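Local coordinates for uncharacterized protein YycE (Bacillus subtilis, PDB 1TWU) that is of unknown function but belongs to the VOC superfamily and is possibly a glyoxalase or fosfomycin-resistance protein, at residues A[24-29]-A[122-128]. Numbering follows the deposited sequence.
Sequences EIIRFY and DPDGWRI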
loop_
_atom_site.group_PDB
_atom_site.type_symbol
_atom_site.label_atom_id
_atom_site.label_comp_id
_atom_site.label_asym_id
_atom_site.label_seq_id
_atom_site.Cartn_x
_atom_site.Cartn_y
_atom_site.Cartn_z
ATOM N N GLU A 24 14.666 7.079 10.386
ATOM C CA GLU A 24 14.315 8.123 9.430
ATOM C C GLU A 24 12.848 7.984 9.042
ATOM O O GLU A 24 12.128 8.975 8.899
ATOM C CB GLU A 24 15.180 8.011 8.180
ATOM C CG GLU A 24 16.586 8.482 8.399
ATOM C CD GLU A 24 16.628 9.864 9.029
ATOM O OE1 GLU A 24 15.852 10.746 8.601
ATOM O OE2 GLU A 24 17.444 10.070 9.950
ATOM N N ILE A 25 12.426 6.736 8.866
ATOM C CA ILE A 25 11.052 6.416 8.515
ATOM C C ILE A 25 10.111 6.903 9.625
ATOM O O ILE A 25 9.055 7.485 9.349
ATOM C CB ILE A 25 10.896 4.881 8.301
ATOM C CG1 ILE A 25 11.591 4.470 7.001
ATOM C CG2 ILE A 25 9.437 4.484 8.300
ATOM C CD1 ILE A 25 10.991 5.078 5.741
ATOM N N ILE A 26 10.502 6.677 10.877
ATOM C CA ILE A 26 9.693 7.100 12.015
ATOM C C ILE A 26 9.553 8.624 12.076
ATOM O O ILE A 26 8.469 9.146 12.361
ATOM C CB ILE A 26 10.292 6.572 13.336
ATOM C CG1 ILE A 26 10.170 5.050 13.369
ATOM C CG2 ILE A 26 9.573 7.183 14.526
ATOM C CD1 ILE A 26 10.869 4.399 14.538
ATOM N N ARG A 27 10.644 9.336 11.806
ATOM C CA ARG A 27 10.606 10.794 11.814
ATOM C C ARG A 27 9.630 11.326 10.763
ATOM O O ARG A 27 8.864 12.250 11.028
ATOM C CB ARG A 27 11.995 11.377 11.555
ATOM C CG ARG A 27 11.985 12.898 11.429
ATOM C CD ARG A 27 13.390 13.455 11.368
ATOM N NE ARG A 27 13.438 14.917 11.409
ATOM C CZ ARG A 27 13.353 15.710 10.346
ATOM N NH1 ARG A 27 13.211 15.199 9.133
ATOM N NH2 ARG A 27 13.438 17.024 10.498
ATOM N N PHE A 28 9.659 10.738 9.572
ATOM C CA PHE A 28 8.778 11.168 8.491
ATOM C C PHE A 28 7.311 10.877 8.791
ATOM O O PHE A 28 6.458 11.770 8.712
ATOM C CB PHE A 28 9.156 10.463 7.182
ATOM C CG PHE A 28 8.260 10.817 6.014
ATOM C CD1 PHE A 28 8.470 11.982 5.276
ATOM C CD2 PHE A 28 7.193 9.991 5.661
ATOM C CE1 PHE A 28 7.632 12.319 4.204
ATOM C CE2 PHE A 28 6.352 10.318 4.597
ATOM C CZ PHE A 28 6.572 11.485 3.866
ATOM N N TYR A 29 7.021 9.623 9.134
ATOM C CA TYR A 29 5.648 9.195 9.399
ATOM C C TYR A 29 5.040 9.603 10.726
ATOM O O TYR A 29 3.863 9.963 10.784
ATOM C CB TYR A 29 5.537 7.675 9.222
ATOM C CG TYR A 29 5.637 7.284 7.778
ATOM C CD1 TYR A 29 4.544 7.419 6.926
ATOM C CD2 TYR A 29 6.856 6.877 7.229
ATOM C CE1 TYR A 29 4.664 7.163 5.549
ATOM C CE2 TYR A 29 6.992 6.620 5.855
ATOM C CZ TYR A 29 5.894 6.767 5.022
ATOM O OH TYR A 29 6.027 6.542 3.674
ATOM N N ASP A 122 9.301 10.060 0.658
ATOM C CA ASP A 122 9.569 9.694 2.040
ATOM C C ASP A 122 11.061 9.351 2.085
ATOM O O ASP A 122 11.720 9.355 1.045
ATOM C CB ASP A 122 8.635 8.542 2.483
ATOM C CG ASP A 122 9.141 7.152 2.114
ATOM O OD1 ASP A 122 10.028 7.001 1.244
ATOM O OD2 ASP A 122 8.615 6.183 2.705
ATOM N N PRO A 123 11.619 9.077 3.275
ATOM C CA PRO A 123 13.047 8.754 3.373
ATOM C C PRO A 123 13.598 7.722 2.376
ATOM O O PRO A 123 14.776 7.783 2.004
ATOM C CB PRO A 123 13.193 8.295 4.823
ATOM C CG PRO A 123 12.157 9.098 5.526
ATOM C CD PRO A 123 10.978 8.998 4.597
ATOM N N ASP A 124 12.760 6.785 1.937
ATOM C CA ASP A 124 13.216 5.758 1.009
ATOM C C ASP A 124 12.717 5.892 -0.418
ATOM O O ASP A 124 12.748 4.926 -1.181
ATOM C CB ASP A 124 12.883 4.363 1.544
ATOM C CG ASP A 124 13.681 4.012 2.790
ATOM O OD1 ASP A 124 14.902 4.293 2.810
ATOM O OD2 ASP A 124 13.095 3.450 3.741
ATOM N N GLY A 125 12.249 7.085 -0.774
ATOM C CA GLY A 125 11.808 7.327 -2.135
ATOM C C GLY A 125 10.399 6.943 -2.519
ATOM O O GLY A 125 10.063 6.958 -3.704
ATOM N N TRP A 126 9.577 6.569 -1.545
ATOM C CA TRP A 126 8.197 6.227 -1.854
ATOM C C TRP A 126 7.536 7.578 -2.121
ATOM O O TRP A 126 7.797 8.541 -1.403
ATOM C CB TRP A 126 7.534 5.517 -0.667
ATOM C CG TRP A 126 6.265 4.783 -1.040
ATOM C CD1 TRP A 126 5.859 4.419 -2.302
ATOM C CD2 TRP A 126 5.265 4.284 -0.142
ATOM N NE1 TRP A 126 4.674 3.729 -2.238
ATOM C CE2 TRP A 126 4.286 3.631 -0.927
ATOM C CE3 TRP A 126 5.102 4.320 1.251
ATOM C CZ2 TRP A 126 3.161 3.018 -0.363
ATOM C CZ3 TRP A 126 3.985 3.709 1.810
ATOM C CH2 TRP A 126 3.031 3.068 1.002
ATOM N N ARG A 127 6.713 7.654 -3.166
ATOM C CA ARG A 127 6.040 8.900 -3.530
ATOM C C ARG A 127 4.747 9.113 -2.733
ATOM O O ARG A 127 3.750 8.417 -2.936
ATOM C CB ARG A 127 5.722 8.913 -5.036
ATOM C CG ARG A 127 6.937 8.892 -5.975
ATOM C CD ARG A 127 7.729 10.179 -5.895
ATOM N NE ARG A 127 8.961 10.153 -6.687
ATOM C CZ ARG A 127 9.071 10.567 -7.949
ATOM N NH1 ARG A 127 8.022 11.046 -8.602
ATOM N NH2 ARG A 127 10.250 10.534 -8.549
ATOM N N ILE A 128 4.774 10.078 -1.822
ATOM C CA ILE A 128 3.603 10.386 -1.012
ATOM C C ILE A 128 2.883 11.569 -1.677
ATOM O O ILE A 128 3.390 12.696 -1.721
ATOM C CB ILE A 128 4.005 10.746 0.448
ATOM C CG1 ILE A 128 5.029 9.734 0.976
ATOM C CG2 ILE A 128 2.772 10.739 1.352
ATOM C CD1 ILE A 128 4.580 8.293 0.886
#
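I25 and F28, one turn apart on helix 22-32, face P123 and D122 of the type I turn D122-G125, with CA atoms 6.0 Å apart for I25-P123 and 6.7 Å for F28-D122. P123 presses its ring against the helix: its CD lies 3.5 Å from F28 CB, its CG rests near the E24 carbonyl oxygen, and its CB meets the CB of E24 and the CD1 of I25. With CG anti to the backbone N (chi1 178°), the F28 ring is carried to D122 and I128, its CD2 and CE2 nearest D122 CB and its CZ nearest I128 CG1. D122 CB sits over one face, 3.8 Å from the ring centroid in a CH-pi contact, while I128 CG1 approaches CZ obliquely at 3.7 Å. Y29 supplies the polar link between the segments: its OH donates to D122 OD2 (2.8 Å), reaching the anti side of that oxygen, with the phenol and carboxylate planes nearly perpendicular (83°). The same hydroxyl lies at the edge of the W126 indole, 3.4 Å from CE3. The other carboxylate oxygen, D122 OD1, accepts from D124 N and W126 N, which come from opposite faces of its plane. The buried carboxylate is thus fixed at both oxygens, joining the turn's backbone to the helix. I25 CD1 packs against D124 OD2 at 3.3 Å; D124 itself is tied back to Q21 and T19, just ahead of the helix. Y29 also meets F63 of strand 59-66, and Y103 packs edge-to-face with F28. The type I turn, with an Asx turn formed by D122 OD1 and D124 N, connects strands 117-121 and 127-131 of the second sheet, so the contact joins the N-terminal helix to the C-terminal half of the duplicated beta-alpha-beta-beta-beta fold of the VOC superfamily.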